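Local coordinates for putative sugar binding protein (Bacteroides vulgatus ATCC 8482, PDB 3KEZ) that probably binds sugars at the outer membrane as a calcium-containing member of the SusD family of nutrient-binding proteins, at residues A[85-99]-A[116-130]. Residues are numbered along the deposited sequence; the frame is centred on the assembly and turned at random.
Sequences LYSIIQNCNLILMNV and KGQALAIRGMALFDL
Leu-96 CD1 lies over the centre of one face of the Arg-123 guanidinium, 3.5 Å from CZ, while Asn-93 OD1 meets the group at its edge, in its plane. The Tyr-86 ring carries Leu-130 CD1 on one face, a CH-pi contact 3.5 Å from the ring centroid. Both belong to an antiparallel pair of helices, 80-96 and 109-134, in the TPR-related part of the SusD fold; the local axes run 152° apart and approach to 9.0 Å. Ala-119 and Ala-126 probably let the helices approach, and Ile-89 and Leu-96 act as knobs in holes of the opposing helix. Arg-123 is a knob in return: its CG is anti to the backbone N (chi1 -169°) and the chain bends at chi3, bringing NH1 to donate a nearly straight hydrogen bond (169°) to Asn-93 OD1 at 2.8 Å, tilted from the carbonyl plane. Asn-93 ND2 is held by Val-151 O, and Arg-123 NE forms a salt bridge with Asp-176 of helix 166-183, so the buried guanidinium ties three helices together. A leucine in place of Arg-123 would probably strand the Asp-176 carboxylate and Asn-93 OD1 without their buried donors. Beyond Cys-92 from this polar spot, Ile-88 CG2 and Ile-122 CG2 press together at a tight 3.4 Å.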
loop_
_atom_site.group_PDB
_atom_site.type_symbol
_atom_site.label_atom_id
_atom_site.label_comp_id
_atom_site.label_asym_id
_atom_site.label_seq_id
_atom_site.Cartn_x
_atom_site.Cartn_y
_atom_site.Cartn_z
ATOM N N LEU A 85 -6.450 5.923 10.565
ATOM C CA LEU A 85 -5.241 5.218 10.994
ATOM C C LEU A 85 -5.060 5.252 12.526
ATOM O O LEU A 85 -4.681 4.239 13.132
ATOM C CB LEU A 85 -4.017 5.718 10.212
ATOM C CG LEU A 85 -4.106 5.276 8.750
ATOM C CD1 LEU A 85 -3.161 6.014 7.861
ATOM C CD2 LEU A 85 -3.976 3.740 8.585
ATOM N N TYR A 86 -5.363 6.384 13.175
ATOM C CA TYR A 86 -5.235 6.461 14.613
ATOM C C TYR A 86 -6.330 5.660 15.308
ATOM O O TYR A 86 -6.102 5.078 16.381
ATOM C CB TYR A 86 -5.174 7.917 15.122
ATOM C CG TYR A 86 -3.735 8.420 15.109
ATOM C CD1 TYR A 86 -2.739 7.811 15.907
ATOM C CD2 TYR A 86 -3.348 9.440 14.240
ATOM C CE1 TYR A 86 -1.437 8.226 15.856
ATOM C CE2 TYR A 86 -2.045 9.872 14.181
ATOM C CZ TYR A 86 -1.088 9.267 14.977
ATOM O OH TYR A 86 0.188 9.740 14.926
ATOM N N SER A 87 -7.516 5.607 14.708
ATOM C CA SER A 87 -8.567 4.695 15.190
ATOM C C SER A 87 -8.118 3.234 15.210
ATOM O O SER A 87 -8.255 2.533 16.223
ATOM C CB SER A 87 -9.799 4.828 14.309
ATOM O OG SER A 87 -10.812 3.971 14.753
ATOM N N ILE A 88 -7.593 2.776 14.077
ATOM C CA ILE A 88 -7.018 1.463 13.934
ATOM C C ILE A 88 -5.908 1.197 14.991
ATOM O O ILE A 88 -5.936 0.186 15.730
ATOM C CB ILE A 88 -6.471 1.270 12.479
ATOM C CG1 ILE A 88 -7.618 1.179 11.480
ATOM C CG2 ILE A 88 -5.524 0.059 12.418
ATOM C CD1 ILE A 88 -7.191 1.459 10.054
ATOM N N ILE A 89 -4.941 2.098 15.068
ATOM C CA ILE A 89 -3.876 1.988 16.101
ATOM C C ILE A 89 -4.449 1.904 17.537
ATOM O O ILE A 89 -4.010 1.086 18.336
ATOM C CB ILE A 89 -2.841 3.194 16.008
ATOM C CG1 ILE A 89 -2.067 3.113 14.680
ATOM C CG2 ILE A 89 -1.978 3.225 17.283
ATOM C CD1 ILE A 89 -1.171 4.380 14.310
ATOM N N GLN A 90 -5.425 2.737 17.870
ATOM C CA GLN A 90 -6.025 2.653 19.229
ATOM C C GLN A 90 -6.574 1.259 19.533
ATOM O O GLN A 90 -6.389 0.752 20.625
ATOM C CB GLN A 90 -7.159 3.667 19.430
ATOM C CG GLN A 90 -6.747 5.061 19.723
ATOM C CD GLN A 90 -6.093 5.211 21.078
ATOM O OE1 GLN A 90 -6.757 5.155 22.118
ATOM N NE2 GLN A 90 -4.794 5.420 21.073
ATOM N N ASN A 91 -7.261 0.633 18.570
ATOM C CA ASN A 91 -7.804 -0.722 18.800
ATOM C C ASN A 91 -6.746 -1.826 18.813
ATOM O O ASN A 91 -6.898 -2.864 19.514
ATOM C CB ASN A 91 -8.941 -0.995 17.803
ATOM C CG ASN A 91 -10.205 -0.209 18.164
ATOM O OD1 ASN A 91 -10.878 -0.539 19.126
ATOM N ND2 ASN A 91 -10.473 0.869 17.442
ATOM N N CYS A 92 -5.673 -1.625 18.045
ATOM C CA CYS A 92 -4.518 -2.500 18.142
ATOM C C CYS A 92 -3.920 -2.422 19.540
ATOM O O CYS A 92 -3.618 -3.437 20.116
ATOM C CB CYS A 92 -3.443 -2.142 17.125
ATOM S SG CYS A 92 -3.902 -2.476 15.375
ATOM N N ASN A 93 -3.734 -1.201 20.059
ATOM C CA ASN A 93 -3.275 -0.965 21.437
ATOM C C ASN A 93 -4.154 -1.614 22.469
ATOM O O ASN A 93 -3.650 -2.237 23.402
ATOM C CB ASN A 93 -3.178 0.541 21.724
ATOM C CG ASN A 93 -2.120 1.220 20.865
ATOM O OD1 ASN A 93 -1.311 0.532 20.225
ATOM N ND2 ASN A 93 -2.107 2.554 20.844
ATOM N N LEU A 94 -5.471 -1.489 22.292
ATOM C CA LEU A 94 -6.424 -2.175 23.168
ATOM C C LEU A 94 -6.108 -3.660 23.227
ATOM O O LEU A 94 -6.026 -4.242 24.327
ATOM C CB LEU A 94 -7.869 -1.959 22.709
ATOM C CG LEU A 94 -8.959 -2.636 23.553
ATOM C CD1 LEU A 94 -8.965 -2.122 25.009
ATOM C CD2 LEU A 94 -10.325 -2.453 22.911
ATOM N N ILE A 95 -5.909 -4.275 22.066
ATOM C CA ILE A 95 -5.585 -5.691 22.022
ATOM C C ILE A 95 -4.252 -5.941 22.723
ATOM O O ILE A 95 -4.129 -6.842 23.561
ATOM C CB ILE A 95 -5.493 -6.238 20.570
ATOM C CG1 ILE A 95 -6.884 -6.425 19.997
ATOM C CG2 ILE A 95 -4.713 -7.601 20.518
ATOM C CD1 ILE A 95 -6.920 -6.574 18.433
ATOM N N LEU A 96 -3.252 -5.150 22.364
ATOM C CA LEU A 96 -1.870 -5.461 22.758
ATOM C C LEU A 96 -1.663 -5.273 24.260
ATOM O O LEU A 96 -0.892 -6.015 24.858
ATOM C CB LEU A 96 -0.859 -4.672 21.909
ATOM C CG LEU A 96 -0.844 -5.185 20.467
ATOM C CD1 LEU A 96 -0.036 -4.287 19.548
ATOM C CD2 LEU A 96 -0.368 -6.701 20.450
HETATM N N MSE A 97 -2.401 -4.338 24.872
HETATM C CA MSE A 97 -2.292 -4.112 26.294
HETATM C C MSE A 97 -3.011 -5.198 27.112
HETATM O O MSE A 97 -2.850 -5.273 28.337
HETATM C CB MSE A 97 -2.871 -2.734 26.659
HETATM C CG MSE A 97 -2.105 -1.540 26.120
HETATM SE SE MSE A 97 -3.132 0.079 26.451
HETATM C CE MSE A 97 -2.710 0.306 28.289
ATOM N N ASN A 98 -3.782 -6.047 26.453
ATOM C CA ASN A 98 -4.629 -6.998 27.164
ATOM C C ASN A 98 -4.368 -8.446 26.833
ATOM O O ASN A 98 -4.481 -9.308 27.704
ATOM C CB ASN A 98 -6.103 -6.643 26.928
ATOM C CG ASN A 98 -6.537 -5.478 27.765
ATOM O OD1 ASN A 98 -6.865 -5.636 28.941
ATOM N ND2 ASN A 98 -6.499 -4.289 27.188
ATOM N N VAL A 99 -3.954 -8.707 25.600
ATOM C CA VAL A 99 -3.901 -10.060 25.109
ATOM C C VAL A 99 -2.999 -10.967 25.931
ATOM O O VAL A 99 -3.308 -12.148 26.088
ATOM C CB VAL A 99 -3.495 -10.143 23.595
ATOM C CG1 VAL A 99 -2.088 -9.627 23.387
ATOM C CG2 VAL A 99 -3.634 -11.563 23.114
ATOM N N LYS A 116 -2.434 -11.791 18.383
ATOM C CA LYS A 116 -1.506 -10.745 18.796
ATOM C C LYS A 116 -0.654 -10.283 17.616
ATOM O O LYS A 116 -0.406 -9.092 17.452
ATOM C CB LYS A 116 -0.628 -11.257 19.944
ATOM C CG LYS A 116 0.464 -10.301 20.451
ATOM C CD LYS A 116 1.296 -10.972 21.606
ATOM C CE LYS A 116 2.511 -10.114 21.973
ATOM N NZ LYS A 116 3.272 -10.645 23.130
ATOM N N GLY A 117 -0.173 -11.229 16.814
ATOM C CA GLY A 117 0.577 -10.888 15.599
ATOM C C GLY A 117 -0.192 -10.039 14.614
ATOM O O GLY A 117 0.344 -9.122 13.982
ATOM N N GLN A 118 -1.469 -10.336 14.451
ATOM C CA GLN A 118 -2.298 -9.507 13.564
ATOM C C GLN A 118 -2.345 -8.044 14.040
ATOM O O GLN A 118 -2.146 -7.127 13.255
ATOM C CB GLN A 118 -3.706 -10.098 13.417
ATOM C CG GLN A 118 -3.762 -11.432 12.677
ATOM C CD GLN A 118 -5.203 -11.881 12.498
ATOM O OE1 GLN A 118 -6.047 -11.072 12.155
ATOM N NE2 GLN A 118 -5.478 -13.153 12.717
ATOM N N ALA A 119 -2.540 -7.856 15.337
ATOM C CA ALA A 119 -2.587 -6.523 15.950
ATOM C C ALA A 119 -1.275 -5.754 15.789
ATOM O O ALA A 119 -1.283 -4.554 15.469
ATOM C CB ALA A 119 -2.946 -6.638 17.413
ATOM N N LEU A 120 -0.152 -6.447 15.994
ATOM C CA LEU A 120 1.180 -5.884 15.788
ATOM C C LEU A 120 1.429 -5.497 14.315
ATOM O O LEU A 120 1.885 -4.400 14.050
ATOM C CB LEU A 120 2.263 -6.866 16.247
ATOM C CG LEU A 120 2.441 -6.927 17.769
ATOM C CD1 LEU A 120 3.232 -8.149 18.200
ATOM C CD2 LEU A 120 3.122 -5.627 18.240
ATOM N N ALA A 121 1.137 -6.401 13.376
ATOM C CA ALA A 121 1.311 -6.101 11.964
ATOM C C ALA A 121 0.482 -4.908 11.501
ATOM O O ALA A 121 0.979 -4.020 10.815
ATOM C CB ALA A 121 1.019 -7.359 11.110
ATOM N N ILE A 122 -0.775 -4.865 11.925
ATOM C CA ILE A 122 -1.682 -3.798 11.613
ATOM C C ILE A 122 -1.197 -2.476 12.207
ATOM O O ILE A 122 -1.185 -1.497 11.521
ATOM C CB ILE A 122 -3.127 -4.131 12.046
ATOM C CG1 ILE A 122 -3.662 -5.244 11.140
ATOM C CG2 ILE A 122 -4.078 -2.946 11.884
ATOM C CD1 ILE A 122 -4.942 -5.944 11.640
ATOM N N ARG A 123 -0.745 -2.464 13.457
ATOM C CA ARG A 123 -0.219 -1.230 14.039
ATOM C C ARG A 123 0.994 -0.716 13.267
ATOM O O ARG A 123 1.127 0.485 13.077
ATOM C CB ARG A 123 0.120 -1.381 15.526
ATOM C CG ARG A 123 0.425 -0.036 16.213
ATOM C CD ARG A 123 0.451 -0.207 17.728
ATOM N NE ARG A 123 1.600 -1.002 18.158
ATOM C CZ ARG A 123 1.870 -1.367 19.414
ATOM N NH1 ARG A 123 1.063 -1.009 20.415
ATOM N NH2 ARG A 123 2.970 -2.075 19.666
ATOM N N GLY A 124 1.888 -1.629 12.864
ATOM C CA GLY A 124 3.055 -1.270 12.060
ATOM C C GLY A 124 2.666 -0.689 10.702
ATOM O O GLY A 124 3.218 0.325 10.275
HETATM N N MSE A 125 1.728 -1.358 10.023
HETATM C CA MSE A 125 1.178 -0.876 8.771
HETATM C C MSE A 125 0.590 0.501 8.924
HETATM O O MSE A 125 0.844 1.400 8.102
HETATM C CB MSE A 125 0.117 -1.842 8.242
HETATM C CG MSE A 125 -0.476 -1.427 6.926
HETATM SE SE MSE A 125 -1.967 -2.626 6.504
HETATM C CE MSE A 125 -1.029 -4.338 6.604
ATOM N N ALA A 126 -0.238 0.668 9.940
ATOM C CA ALA A 126 -0.965 1.941 10.088
ATOM C C ALA A 126 0.007 3.086 10.407
ATOM O O ALA A 126 -0.125 4.195 9.853
ATOM C CB ALA A 126 -2.061 1.825 11.159
ATOM N N LEU A 127 0.983 2.833 11.291
ATOM C CA LEU A 127 1.953 3.871 11.627
ATOM C C LEU A 127 2.868 4.140 10.410
ATOM O O LEU A 127 3.219 5.286 10.157
ATOM C CB LEU A 127 2.771 3.544 12.883
ATOM C CG LEU A 127 3.851 4.559 13.363
ATOM C CD1 LEU A 127 3.235 5.920 13.553
ATOM C CD2 LEU A 127 4.506 4.032 14.664
ATOM N N PHE A 128 3.191 3.111 9.631
ATOM C CA PHE A 128 3.967 3.311 8.384
ATOM C C PHE A 128 3.205 4.235 7.421
ATOM O O PHE A 128 3.783 5.187 6.876
ATOM C CB PHE A 128 4.313 1.967 7.734
ATOM C CG PHE A 128 5.075 2.081 6.430
ATOM C CD1 PHE A 128 6.322 2.670 6.376
ATOM C CD2 PHE A 128 4.556 1.533 5.249
ATOM C CE1 PHE A 128 7.043 2.707 5.174
ATOM C CE2 PHE A 128 5.250 1.599 4.074
ATOM C CZ PHE A 128 6.497 2.150 4.033
ATOM N N ASP A 129 1.904 4.000 7.247
ATOM C CA ASP A 129 1.125 4.861 6.373
ATOM C C ASP A 129 1.070 6.292 6.898
ATOM O O ASP A 129 1.229 7.243 6.128
ATOM C CB ASP A 129 -0.278 4.277 6.095
ATOM C CG ASP A 129 -0.295 3.359 4.899
ATOM O OD1 ASP A 129 0.304 3.769 3.886
ATOM O OD2 ASP A 129 -0.862 2.228 4.962
ATOM N N LEU A 130 0.866 6.474 8.197
ATOM C CA LEU A 130 0.861 7.831 8.736
ATOM C C LEU A 130 2.236 8.478 8.472
ATOM O O LEU A 130 2.315 9.626 8.103
ATOM C CB LEU A 130 0.533 7.874 10.242
ATOM C CG LEU A 130 -0.926 7.709 10.699
ATOM C CD1 LEU A 130 -0.971 7.367 12.189
ATOM C CD2 LEU A 130 -1.718 8.969 10.440
#